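Local coordinates for protein guanine nucleotide exchange factor p115rhogef (Homo sapiens, PDB 1IAP) that probably activates Rho GTPases as a nucleotide exchange factor and, through its N-terminal RGS-like domain, probably engages heterotrimeric G protein alpha subunits, at residues A[14-19]-A[132-137]; A[21-26]-A[157-162]; A[34-39]-A[69-74]; A[75-80]-A[98-103]; A[165-170]-A[176-181]. One frame throughout, in Å; residues are numbered along the deposited sequence.

Contact 1. Residues A[14-19]-A[132-137]; sequences RPAHLM and AQLEAW
Leu134 reaches across from helix 128-135 to Ala16 and His17, and the contact is made by packing alone. The closest approach is methyl to methyl. CD1 of Leu134 lies 3.6 Å from CB of Ala16, so one branch of the leucine does the touching. Its CG stands anti to the carbonyl carbon (chi1 -82°), and from there CD1 points at the first turn of helix 15-28. The second kind of contact is between an aliphatic group and a ring. The same CD1 comes obliquely beside the imidazole of His17, and the two side chains run past each other in opposite directions. All three residues are buried, but the shared surface is small, about 95 Å². The nearest CA atoms, of Ala16 and Leu134, are still 9.0 Å apart, so only side chains bridge the gap.

Backbone bonds order each side separately. Arg14 occupies the N-cap position of its helix, and its O accepts from Leu18 N at 2.8 Å. On the other side Trp137 N bonds to Leu134 O at 2.9 Å. Arg14 also forms a salt bridge to Glu149. Helix 142-162 is a close neighbour of the pair, with Val152 touching Ala16, while helix 171-187 packs against Leu18 and Met19.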
# COMPACT_ATOMS: atom_id res chain seq x y z
N ARG A 14 2.50 -6.94 8.00
CA ARG A 14 3.70 -6.64 8.78
C ARG A 14 4.10 -5.18 8.51
O ARG A 14 4.83 -4.89 7.56
CB ARG A 14 4.82 -7.59 8.36
CG ARG A 14 4.34 -9.05 8.19
CD ARG A 14 4.57 -9.92 9.43
NE ARG A 14 3.91 -9.44 10.64
CZ ARG A 14 2.65 -9.71 10.97
NH1 ARG A 14 1.88 -10.44 10.17
NH2 ARG A 14 2.15 -9.25 12.11
N PRO A 15 3.67 -4.27 9.39
CA PRO A 15 3.93 -2.83 9.28
C PRO A 15 5.37 -2.37 9.07
O PRO A 15 5.61 -1.51 8.23
CB PRO A 15 3.30 -2.27 10.56
CG PRO A 15 3.41 -3.40 11.53
CD PRO A 15 3.06 -4.60 10.69
N ALA A 16 6.32 -2.93 9.82
CA ALA A 16 7.72 -2.54 9.68
C ALA A 16 8.29 -3.03 8.35
O ALA A 16 8.95 -2.28 7.63
CB ALA A 16 8.54 -3.09 10.83
N HIS A 17 8.02 -4.29 8.03
CA HIS A 17 8.50 -4.88 6.78
C HIS A 17 7.87 -4.17 5.60
O HIS A 17 8.56 -3.85 4.63
CB HIS A 17 8.22 -6.39 6.78
CG HIS A 17 8.90 -7.10 7.90
ND1 HIS A 17 9.98 -7.93 7.72
CD2 HIS A 17 8.71 -7.02 9.24
CE1 HIS A 17 10.44 -8.32 8.89
NE2 HIS A 17 9.69 -7.78 9.84
N LEU A 18 6.59 -3.81 5.73
CA LEU A 18 5.88 -3.10 4.69
C LEU A 18 6.47 -1.70 4.47
O LEU A 18 6.63 -1.26 3.33
CB LEU A 18 4.38 -3.02 5.01
CG LEU A 18 3.49 -2.44 3.91
CD1 LEU A 18 3.67 -3.23 2.61
CD2 LEU A 18 2.04 -2.48 4.36
N MET A 19 6.80 -0.99 5.55
CA MET A 19 7.40 0.34 5.44
C MET A 19 8.73 0.29 4.67
O MET A 19 9.01 1.20 3.89
CB MET A 19 7.64 0.97 6.82
CG MET A 19 6.42 1.65 7.44
SD MET A 19 5.66 2.88 6.33
CE MET A 19 7.07 3.90 5.91
N ALA A 132 16.23 -6.74 11.10
CA ALA A 132 17.10 -7.75 11.71
C ALA A 132 16.84 -7.79 13.21
O ALA A 132 16.71 -8.85 13.80
CB ALA A 132 18.57 -7.41 11.46
N GLN A 133 16.78 -6.61 13.83
CA GLN A 133 16.55 -6.53 15.27
C GLN A 133 15.21 -7.12 15.68
O GLN A 133 15.09 -7.70 16.76
CB GLN A 133 16.70 -5.10 15.76
CG GLN A 133 18.15 -4.63 15.77
CD GLN A 133 18.28 -3.15 16.03
OE1 GLN A 133 19.16 -2.71 16.77
NE2 GLN A 133 17.41 -2.36 15.40
N LEU A 134 14.20 -7.00 14.81
CA LEU A 134 12.88 -7.56 15.11
C LEU A 134 12.92 -9.08 15.16
O LEU A 134 12.14 -9.71 15.88
CB LEU A 134 11.85 -7.10 14.06
CG LEU A 134 11.22 -5.72 14.26
CD1 LEU A 134 10.45 -5.26 13.00
CD2 LEU A 134 10.30 -5.77 15.46
N GLU A 135 13.82 -9.68 14.38
CA GLU A 135 13.97 -11.14 14.33
C GLU A 135 14.23 -11.74 15.70
O GLU A 135 13.84 -12.87 15.97
CB GLU A 135 15.12 -11.55 13.40
CG GLU A 135 14.96 -11.14 11.95
CD GLU A 135 16.09 -11.67 11.07
OE1 GLU A 135 15.98 -11.57 9.83
OE2 GLU A 135 17.09 -12.20 11.60
N ALA A 136 14.89 -10.99 16.56
CA ALA A 136 15.23 -11.48 17.88
C ALA A 136 14.12 -11.30 18.91
O ALA A 136 14.25 -11.76 20.04
CB ALA A 136 16.52 -10.80 18.38
N TRP A 137 13.00 -10.70 18.50
CA TRP A 137 11.92 -10.44 19.45
C TRP A 137 10.54 -11.03 19.16
O TRP A 137 9.56 -10.58 19.75
CB TRP A 137 11.79 -8.93 19.69
CG TRP A 137 12.99 -8.36 20.37
CD1 TRP A 137 14.08 -7.77 19.77
CD2 TRP A 137 13.28 -8.43 21.77
NE1 TRP A 137 15.03 -7.48 20.72
CE2 TRP A 137 14.57 -7.87 21.95
CE3 TRP A 137 12.58 -8.90 22.88
CZ2 TRP A 137 15.17 -7.77 23.21
CZ3 TRP A 137 13.18 -8.81 24.14
CH2 TRP A 137 14.47 -8.25 24.29

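Contact 2. Residues A[21-26]-A[157-162]; sequences LLQHVA and LMHLEE
Gln23 and Leu160 meet where helix 15-28 packs beside helix 142-162 in this all-helical RGS-like domain. Their CA atoms are the nearest pair across the segments, 6.9 Å apart. Leu160 forms the denser part. It is buried and gives more surface to the contact than any other residue here. Its CG lies anti to the backbone N (chi1 -178°), which carries both methyls toward helix 15-28. Leu22 and Ala26 flank it more distantly. Leu22 CB is 5.0 Å from Leu160 CD2, and Ala26 CB is 5.2 Å from Leu160 CD1. Ile181 of helix 171-187 and Ile167 of the loop before it also pack on Leu160.

The other part is looser and more open to solvent. Here the partly exposed side chains of Gln23 and His159 come near each other. The end of Gln23 approaches the imidazole obliquely, and no bond between the two is made. Trp127 borders this side and meets the His159 ring edge-to-face. Gln23 has an extended chain, so it spans both parts: its amide belongs to the loose side and its aliphatic stem to the apolar one. On that stem, CG of Gln23 lies 4.5 Å from CD1 of Leu160.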
# COMPACT_ATOMS: atom_id res chain seq x y z
N LEU A 21 9.58 -1.91 2.41
CA LEU A 21 9.20 -2.18 1.03
C LEU A 21 8.68 -0.90 0.37
O LEU A 21 9.05 -0.59 -0.76
CB LEU A 21 8.13 -3.27 0.97
CG LEU A 21 7.47 -3.55 -0.38
CD1 LEU A 21 8.49 -4.09 -1.37
CD2 LEU A 21 6.33 -4.54 -0.20
N LEU A 22 7.83 -0.17 1.09
CA LEU A 22 7.26 1.06 0.59
C LEU A 22 8.34 2.08 0.27
O LEU A 22 8.29 2.72 -0.79
CB LEU A 22 6.28 1.66 1.61
CG LEU A 22 4.76 1.57 1.42
CD1 LEU A 22 4.36 0.93 0.11
CD2 LEU A 22 4.14 0.84 2.59
N GLN A 23 9.30 2.26 1.17
CA GLN A 23 10.38 3.22 0.92
C GLN A 23 11.16 2.83 -0.32
O GLN A 23 11.52 3.69 -1.12
CB GLN A 23 11.32 3.33 2.12
CG GLN A 23 12.48 4.30 1.85
CD GLN A 23 13.30 4.61 3.07
OE1 GLN A 23 14.52 4.77 2.99
NE2 GLN A 23 12.63 4.74 4.21
N HIS A 24 11.41 1.54 -0.49
CA HIS A 24 12.13 1.03 -1.65
C HIS A 24 11.36 1.38 -2.92
O HIS A 24 11.87 2.08 -3.79
CB HIS A 24 12.30 -0.49 -1.53
CG HIS A 24 13.04 -1.11 -2.68
ND1 HIS A 24 14.39 -0.93 -2.88
CD2 HIS A 24 12.62 -1.93 -3.67
CE1 HIS A 24 14.77 -1.61 -3.95
NE2 HIS A 24 13.71 -2.23 -4.45
N VAL A 25 10.11 0.92 -2.99
CA VAL A 25 9.24 1.17 -4.14
C VAL A 25 9.05 2.67 -4.44
O VAL A 25 9.20 3.09 -5.59
CB VAL A 25 7.87 0.47 -3.95
CG1 VAL A 25 6.90 0.88 -5.05
CG2 VAL A 25 8.05 -1.03 -3.95
N ALA A 26 8.76 3.46 -3.41
CA ALA A 26 8.56 4.90 -3.59
C ALA A 26 9.78 5.60 -4.22
O ALA A 26 9.63 6.62 -4.89
CB ALA A 26 8.21 5.55 -2.26
N LEU A 157 7.95 5.46 9.27
CA LEU A 157 6.99 6.35 8.62
C LEU A 157 7.40 7.81 8.83
O LEU A 157 7.34 8.63 7.91
CB LEU A 157 5.58 6.12 9.17
CG LEU A 157 4.44 6.95 8.53
CD1 LEU A 157 4.49 6.82 7.02
CD2 LEU A 157 3.10 6.48 9.07
N MET A 158 7.81 8.13 10.05
CA MET A 158 8.23 9.49 10.38
C MET A 158 9.42 9.87 9.50
O MET A 158 9.48 10.97 8.95
CB MET A 158 8.61 9.58 11.86
CG MET A 158 9.12 10.95 12.28
SD MET A 158 9.54 11.02 14.04
CE MET A 158 7.92 11.38 14.74
N HIS A 159 10.33 8.92 9.33
CA HIS A 159 11.51 9.14 8.51
C HIS A 159 11.17 9.35 7.04
O HIS A 159 11.77 10.20 6.38
CB HIS A 159 12.49 7.98 8.66
CG HIS A 159 13.85 8.26 8.11
ND1 HIS A 159 14.16 8.09 6.77
CD2 HIS A 159 14.99 8.69 8.70
CE1 HIS A 159 15.43 8.41 6.57
NE2 HIS A 159 15.95 8.77 7.73
N LEU A 160 10.22 8.58 6.52
CA LEU A 160 9.82 8.70 5.13
C LEU A 160 9.20 10.07 4.87
O LEU A 160 9.46 10.69 3.84
CB LEU A 160 8.86 7.58 4.73
CG LEU A 160 8.41 7.56 3.26
CD1 LEU A 160 9.61 7.70 2.32
CD2 LEU A 160 7.67 6.27 2.97
N GLU A 161 8.40 10.55 5.83
CA GLU A 161 7.76 11.85 5.69
C GLU A 161 8.80 12.97 5.67
O GLU A 161 8.67 13.94 4.91
CB GLU A 161 6.77 12.09 6.84
CG GLU A 161 5.97 13.37 6.66
CD GLU A 161 4.95 13.59 7.76
OE1 GLU A 161 4.28 12.62 8.16
OE2 GLU A 161 4.82 14.75 8.21
N GLU A 162 9.83 12.82 6.50
CA GLU A 162 10.89 13.81 6.57
C GLU A 162 11.61 13.87 5.23
O GLU A 162 11.93 14.96 4.74
CB GLU A 162 11.88 13.47 7.69
CG GLU A 162 11.27 13.59 9.08
CD GLU A 162 12.25 13.29 10.21
OE1 GLU A 162 13.22 12.53 10.00
OE2 GLU A 162 12.03 13.83 11.31

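Contact 3. Residues A[34-39]-A[69-74]; sequences LLCCLH and LRVPVP
Cys36 and Val71 make the closest contact between helix 32-43 and the irregular segment 69-74. The cysteine can be followed outward. Its CB meets CG1 of Val71 at 3.8 Å. The next atom, SG, is anti to the backbone N (chi1 175°). It passes alongside the other valine branch, 4.2 Å from CG2. The cysteine thus lies along both methyls of Val71, one atom to each. Val101 of helix 91-103 and Phe58 and Phe62 of helix 48-63 also touch Cys36, so the thiol side chain is enclosed by apolar groups.

Next to this pair, Leu35 and Leu69 meet through one methyl each. CD1 of Leu35 is 4.0 Å from CD1 of Leu69, and the two side chains cross obliquely. In both leucines CG is anti to the carbonyl carbon. Phe62 touches both of them as well. All four residues of the contact are buried.

Segment 69-74 has no regular helix or strand, yet it is tied down by more than packing. The backbone of Val71 is hydrogen-bonded to Phe62, and Arg70 NE donates to Leu63 O. Pro74 then stands at the N-cap position of helix 75-81. The arrangement is that of a connecting loop laid over a central helix, with alternate residues Leu69 and Val71 turned inward, in the all-helical fold of an RGS-like domain.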
# COMPACT_ATOMS: atom_id res chain seq x y z
N LEU A 34 1.28 -0.70 -5.90
CA LEU A 34 1.35 -1.29 -4.56
C LEU A 34 0.38 -0.59 -3.61
O LEU A 34 -0.32 -1.25 -2.87
CB LEU A 34 2.78 -1.22 -4.01
CG LEU A 34 3.03 -1.76 -2.59
CD1 LEU A 34 2.61 -3.23 -2.46
CD2 LEU A 34 4.50 -1.60 -2.24
N LEU A 35 0.34 0.74 -3.66
CA LEU A 35 -0.54 1.51 -2.79
C LEU A 35 -2.00 1.18 -3.06
O LEU A 35 -2.81 1.12 -2.14
CB LEU A 35 -0.29 3.01 -2.96
CG LEU A 35 1.09 3.50 -2.50
CD1 LEU A 35 1.27 4.95 -2.88
CD2 LEU A 35 1.26 3.29 -1.00
N CYS A 36 -2.32 0.96 -4.33
CA CYS A 36 -3.67 0.62 -4.76
C CYS A 36 -4.10 -0.72 -4.15
O CYS A 36 -5.19 -0.83 -3.59
CB CYS A 36 -3.72 0.57 -6.29
SG CYS A 36 -5.29 0.03 -6.97
N CYS A 37 -3.22 -1.71 -4.22
CA CYS A 37 -3.50 -3.03 -3.67
C CYS A 37 -3.72 -2.98 -2.16
O CYS A 37 -4.60 -3.67 -1.64
CB CYS A 37 -2.36 -4.00 -3.99
SG CYS A 37 -2.28 -4.54 -5.72
N LEU A 38 -2.93 -2.17 -1.47
CA LEU A 38 -3.06 -2.05 -0.02
C LEU A 38 -4.39 -1.40 0.36
O LEU A 38 -5.08 -1.86 1.27
CB LEU A 38 -1.89 -1.24 0.56
CG LEU A 38 -0.47 -1.78 0.34
CD1 LEU A 38 0.57 -0.83 0.95
CD2 LEU A 38 -0.34 -3.17 0.95
N HIS A 39 -4.78 -0.35 -0.37
CA HIS A 39 -6.03 0.34 -0.08
C HIS A 39 -7.24 -0.53 -0.43
O HIS A 39 -8.30 -0.42 0.21
CB HIS A 39 -6.10 1.67 -0.82
CG HIS A 39 -5.26 2.74 -0.20
ND1 HIS A 39 -5.54 4.08 -0.33
CD2 HIS A 39 -4.13 2.67 0.55
CE1 HIS A 39 -4.63 4.79 0.31
NE2 HIS A 39 -3.77 3.95 0.85
N LEU A 69 -1.72 9.21 -8.64
CA LEU A 69 -1.28 7.83 -8.44
C LEU A 69 -2.06 6.86 -9.32
O LEU A 69 -2.21 5.69 -8.98
CB LEU A 69 -1.45 7.43 -6.97
CG LEU A 69 -0.71 8.23 -5.88
CD1 LEU A 69 -1.09 7.66 -4.53
CD2 LEU A 69 0.79 8.17 -6.08
N ARG A 70 -2.52 7.35 -10.47
CA ARG A 70 -3.29 6.52 -11.39
C ARG A 70 -2.56 5.25 -11.78
O ARG A 70 -1.39 5.28 -12.16
CB ARG A 70 -3.67 7.30 -12.65
CG ARG A 70 -4.70 6.58 -13.51
CD ARG A 70 -5.18 7.45 -14.67
NE ARG A 70 -6.49 7.04 -15.14
CZ ARG A 70 -6.72 6.42 -16.30
NH1 ARG A 70 -5.72 6.14 -17.12
NH2 ARG A 70 -7.96 6.07 -16.62
N VAL A 71 -3.25 4.13 -11.61
CA VAL A 71 -2.71 2.82 -11.96
C VAL A 71 -3.34 2.41 -13.30
O VAL A 71 -4.38 2.95 -13.68
CB VAL A 71 -3.06 1.75 -10.89
CG1 VAL A 71 -2.50 2.15 -9.53
CG2 VAL A 71 -4.57 1.54 -10.81
N PRO A 72 -2.67 1.52 -14.06
CA PRO A 72 -3.24 1.09 -15.34
C PRO A 72 -4.55 0.34 -15.07
O PRO A 72 -4.57 -0.73 -14.46
CB PRO A 72 -2.15 0.19 -15.92
CG PRO A 72 -1.39 -0.29 -14.71
CD PRO A 72 -1.33 0.95 -13.85
N VAL A 73 -5.66 0.95 -15.50
CA VAL A 73 -6.99 0.40 -15.29
C VAL A 73 -7.47 -0.50 -16.42
O VAL A 73 -7.26 -0.20 -17.60
CB VAL A 73 -8.02 1.56 -15.13
CG1 VAL A 73 -9.38 1.02 -14.69
CG2 VAL A 73 -7.51 2.60 -14.15
N PRO A 74 -8.08 -1.65 -16.09
CA PRO A 74 -8.58 -2.56 -17.12
C PRO A 74 -9.63 -1.81 -17.94
O PRO A 74 -10.58 -1.26 -17.38
CB PRO A 74 -9.21 -3.68 -16.30
CG PRO A 74 -8.34 -3.73 -15.09
CD PRO A 74 -8.19 -2.27 -14.75

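Contact 4. Residues A[75-80]-A[98-103]; sequences PNVAFE and VQEVVQ
The carboxylate of Glu100 has a methyl of Val77 lying over it. CG2 of Val77 is 4.0 Å from Glu100 CD, 3.9 Å from its OE1 and 4.2 Å from its OE2, so it lies over the face of the group, a little toward OE1. The contact is a helix-to-helix packing in the RGS-like fold, between the short helix 75-81 and the last turns of helix 91-103. Glu80 brings a second carboxylate nearby. Its OE2 is 4.8 Å from OE2 of Glu100, and these like charges may make it slightly easier for one of the two to take up a proton.

Val77 is the centre of the contact. Glu100 runs past it in the opposite direction, and its CB lies 3.8 Å from Val77 CG2. The same methyl therefore meets both the root and the end of the glutamate. The CG of Glu100 is anti to the carbonyl carbon (chi1 -74°), and the chain beyond is extended.

On the buried side Val77 turns its other branch to Val101. Phe97 from helix 91-103 also touches Val77, while Phe58 and Leu63 of helix 48-63 pack on Val101. The two valines cross at about a right angle, CG1 of Val77 lying 4.1 Å from CG2 of Val101.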
# COMPACT_ATOMS: atom_id res chain seq x y z
N PRO A 75 -9.46 -1.75 -19.27
CA PRO A 75 -10.40 -1.06 -20.15
C PRO A 75 -11.88 -1.29 -19.85
O PRO A 75 -12.67 -0.35 -19.91
CB PRO A 75 -9.99 -1.53 -21.55
CG PRO A 75 -9.15 -2.74 -21.31
CD PRO A 75 -8.42 -2.43 -20.05
N ASN A 76 -12.24 -2.51 -19.47
CA ASN A 76 -13.62 -2.85 -19.14
C ASN A 76 -14.10 -2.06 -17.91
O ASN A 76 -15.22 -1.54 -17.89
CB ASN A 76 -13.77 -4.35 -18.88
CG ASN A 76 -13.38 -5.19 -20.07
OD1 ASN A 76 -12.41 -5.96 -20.01
ND2 ASN A 76 -14.12 -5.05 -21.16
N VAL A 77 -13.25 -2.00 -16.89
CA VAL A 77 -13.58 -1.28 -15.66
C VAL A 77 -13.73 0.22 -15.91
O VAL A 77 -14.70 0.83 -15.46
CB VAL A 77 -12.51 -1.53 -14.57
CG1 VAL A 77 -12.70 -0.57 -13.40
CG2 VAL A 77 -12.61 -2.96 -14.08
N ALA A 78 -12.78 0.80 -16.64
CA ALA A 78 -12.80 2.22 -16.97
C ALA A 78 -14.06 2.58 -17.77
O ALA A 78 -14.67 3.62 -17.55
CB ALA A 78 -11.55 2.60 -17.76
N PHE A 79 -14.43 1.69 -18.69
CA PHE A 79 -15.61 1.86 -19.54
C PHE A 79 -16.88 1.87 -18.67
O PHE A 79 -17.73 2.75 -18.81
CB PHE A 79 -15.65 0.72 -20.57
CG PHE A 79 -16.91 0.68 -21.40
CD1 PHE A 79 -16.96 1.32 -22.64
CD2 PHE A 79 -18.04 -0.01 -20.95
CE1 PHE A 79 -18.12 1.26 -23.43
CE2 PHE A 79 -19.20 -0.07 -21.73
CZ PHE A 79 -19.24 0.57 -22.97
N GLU A 80 -16.97 0.90 -17.76
CA GLU A 80 -18.12 0.78 -16.87
C GLU A 80 -18.20 1.92 -15.86
O GLU A 80 -19.29 2.40 -15.55
CB GLU A 80 -18.11 -0.57 -16.15
CG GLU A 80 -18.31 -1.76 -17.08
CD GLU A 80 -18.30 -3.08 -16.33
OE1 GLU A 80 -19.36 -3.48 -15.80
OE2 GLU A 80 -17.23 -3.72 -16.27
N VAL A 98 -13.00 -3.54 -7.77
CA VAL A 98 -11.81 -3.61 -6.92
C VAL A 98 -10.97 -4.84 -7.24
O VAL A 98 -9.76 -4.72 -7.46
CB VAL A 98 -12.19 -3.62 -5.41
CG1 VAL A 98 -10.96 -3.86 -4.55
CG2 VAL A 98 -12.83 -2.30 -5.04
N GLN A 99 -11.59 -6.02 -7.31
CA GLN A 99 -10.87 -7.25 -7.61
C GLN A 99 -10.21 -7.23 -9.00
O GLN A 99 -9.09 -7.72 -9.16
CB GLN A 99 -11.78 -8.48 -7.48
CG GLN A 99 -12.41 -8.66 -6.09
CD GLN A 99 -11.40 -8.92 -4.98
OE1 GLN A 99 -10.25 -8.48 -5.03
NE2 GLN A 99 -11.84 -9.62 -3.94
N GLU A 100 -10.91 -6.67 -9.99
CA GLU A 100 -10.37 -6.59 -11.35
C GLU A 100 -9.20 -5.61 -11.41
O GLU A 100 -8.24 -5.83 -12.14
CB GLU A 100 -11.45 -6.16 -12.34
CG GLU A 100 -12.47 -7.24 -12.68
CD GLU A 100 -13.40 -6.83 -13.81
OE1 GLU A 100 -12.94 -6.73 -14.96
OE2 GLU A 100 -14.60 -6.60 -13.53
N VAL A 101 -9.31 -4.52 -10.66
CA VAL A 101 -8.25 -3.53 -10.62
C VAL A 101 -7.02 -4.12 -9.92
O VAL A 101 -5.90 -3.97 -10.40
CB VAL A 101 -8.69 -2.25 -9.87
CG1 VAL A 101 -7.47 -1.40 -9.52
CG2 VAL A 101 -9.65 -1.44 -10.74
N VAL A 102 -7.25 -4.81 -8.81
CA VAL A 102 -6.18 -5.44 -8.04
C VAL A 102 -5.50 -6.53 -8.86
O VAL A 102 -4.27 -6.65 -8.85
CB VAL A 102 -6.70 -6.05 -6.72
CG1 VAL A 102 -5.61 -6.87 -6.03
CG2 VAL A 102 -7.17 -4.95 -5.79
N GLN A 103 -6.28 -7.30 -9.60
CA GLN A 103 -5.74 -8.38 -10.42
C GLN A 103 -4.76 -7.83 -11.46
O GLN A 103 -3.69 -8.39 -11.67
CB GLN A 103 -6.88 -9.14 -11.11
CG GLN A 103 -6.51 -10.55 -11.57
CD GLN A 103 -5.72 -10.56 -12.87
OE1 GLN A 103 -4.69 -11.22 -12.97
NE2 GLN A 103 -6.20 -9.83 -13.86

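Contact 5. Residues A[165-170]-A[176-181]; sequences HTISTD and AVVNAI
The loop that joins helix 142-162 to helix 171-187 folds back on the second helix through Ile167, which packs on Val177 and Val178. Ile167 and Val177 reach toward each other tip to tip. CD1 of Ile167 is 4.0 Å from CG1 of Val177, and CG2 of Ile167 is 4.1 Å from CG2 of the same valine. Both branches of the isoleucine are therefore used. Val178 comes in at about a right angle, its CG2 3.9 Å from Ile167 CD1. CG1 of Ile167 is anti to the carbonyl carbon (chi1 -62°), and with chi2 at 175° the chain is extended, which carries CD1 to the two valines.

In this all-helical RGS-like domain the loop also prepares the start of helix 171-187. Ser168 forms an ST turn: its OG accepts from Asp170 N at 3.1 Å, with an N-H...O angle of 150°. Asp170 is the N-cap residue, and its OD1 accepts from the backbone N of Glu172. Replacing Ile167 by an alanine would remove CG1, CG2 and CD1, and would probably open a gap beside Val177 and Val178 and leave the loop less firmly seated on the helix. Pro31 and Leu69 touch Val177. Thr166 OG1 is hydrogen-bonded to Met163 O.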
# COMPACT_ATOMS: atom_id res chain seq x y z
N HIS A 165 10.56 14.72 -0.02
CA HIS A 165 11.04 15.27 -1.29
C HIS A 165 11.80 14.29 -2.17
O HIS A 165 11.84 14.45 -3.39
CB HIS A 165 11.89 16.53 -1.05
CG HIS A 165 13.01 16.33 -0.08
ND1 HIS A 165 12.82 16.25 1.28
CD2 HIS A 165 14.34 16.19 -0.29
CE1 HIS A 165 13.99 16.07 1.87
NE2 HIS A 165 14.93 16.03 0.95
N THR A 166 12.39 13.27 -1.55
CA THR A 166 13.15 12.27 -2.30
C THR A 166 12.24 11.28 -3.03
O THR A 166 12.70 10.53 -3.90
CB THR A 166 14.11 11.48 -1.38
OG1 THR A 166 13.35 10.65 -0.49
CG2 THR A 166 14.98 12.44 -0.57
N ILE A 167 10.96 11.26 -2.66
CA ILE A 167 10.00 10.36 -3.29
C ILE A 167 9.78 10.80 -4.73
O ILE A 167 9.72 9.98 -5.65
CB ILE A 167 8.64 10.38 -2.56
CG1 ILE A 167 8.81 9.90 -1.11
CG2 ILE A 167 7.61 9.53 -3.31
CD1 ILE A 167 7.55 9.99 -0.26
N SER A 168 9.70 12.12 -4.90
CA SER A 168 9.49 12.74 -6.20
C SER A 168 9.69 14.24 -6.10
O SER A 168 9.52 14.84 -5.03
CB SER A 168 8.07 12.47 -6.69
OG SER A 168 7.81 13.17 -7.89
N THR A 169 10.06 14.86 -7.22
CA THR A 169 10.25 16.30 -7.26
C THR A 169 8.88 16.97 -7.28
O THR A 169 8.73 18.13 -6.89
CB THR A 169 11.05 16.73 -8.51
OG1 THR A 169 11.08 18.16 -8.59
CG2 THR A 169 10.44 16.15 -9.78
N ASP A 170 7.87 16.22 -7.74
CA ASP A 170 6.49 16.69 -7.81
C ASP A 170 5.92 16.64 -6.39
O ASP A 170 5.71 15.56 -5.84
CB ASP A 170 5.68 15.78 -8.74
CG ASP A 170 4.21 16.18 -8.84
OD1 ASP A 170 3.80 17.23 -8.29
OD2 ASP A 170 3.45 15.44 -9.49
N ALA A 176 0.85 12.76 -2.12
CA ALA A 176 -0.13 11.70 -2.36
C ALA A 176 0.38 10.36 -1.83
O ALA A 176 -0.38 9.57 -1.27
CB ALA A 176 -0.44 11.59 -3.85
N VAL A 177 1.67 10.12 -2.00
CA VAL A 177 2.30 8.88 -1.54
C VAL A 177 2.32 8.84 -0.01
O VAL A 177 1.96 7.84 0.59
CB VAL A 177 3.74 8.75 -2.08
CG1 VAL A 177 4.48 7.61 -1.40
CG2 VAL A 177 3.69 8.51 -3.58
N VAL A 178 2.74 9.94 0.61
CA VAL A 178 2.78 9.99 2.07
C VAL A 178 1.38 9.80 2.67
O VAL A 178 1.21 9.03 3.61
CB VAL A 178 3.44 11.30 2.57
CG1 VAL A 178 3.21 11.48 4.07
CG2 VAL A 178 4.92 11.27 2.27
N ASN A 179 0.39 10.48 2.10
CA ASN A 179 -1.00 10.36 2.56
C ASN A 179 -1.47 8.92 2.42
O ASN A 179 -2.08 8.36 3.33
CB ASN A 179 -1.92 11.27 1.74
CG ASN A 179 -1.70 12.74 2.01
OD1 ASN A 179 -1.09 13.10 3.01
ND2 ASN A 179 -2.20 13.59 1.12
N ALA A 180 -1.20 8.34 1.26
CA ALA A 180 -1.60 6.97 0.98
C ALA A 180 -0.99 5.97 1.96
O ALA A 180 -1.69 5.09 2.47
CB ALA A 180 -1.22 6.60 -0.46
N ILE A 181 0.31 6.11 2.22
CA ILE A 181 0.97 5.21 3.16
C ILE A 181 0.41 5.48 4.56
O ILE A 181 0.09 4.54 5.29
CB ILE A 181 2.51 5.40 3.14
CG1 ILE A 181 3.06 4.90 1.80
CG2 ILE A 181 3.17 4.64 4.28
CD1 ILE A 181 4.50 5.31 1.52

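How the contacts relate
The five contacts lie in one RGS-like helical domain. Contacts 1 and 2 share helix 15-28, and their segments alternate along the chain. Contacts 3 and 4 are nested inside the loops these two close; contact 5 comes last. Contacts 2 and 5 have centres only about 9 Å apart and meet at Ile181, which touches Leu22, Leu157 and Leu160. Leu34 and Leu35 join contact 3 to contact 2. His39 NE2 and Ala180 O probably hydrogen-bond between contacts 3 and 5. Contact 4 adjoins contact 3 through Cys36 and Val101, but its centre is about 33 Å from that of contact 1. Chain ends and middle are thus packed into one continuous body.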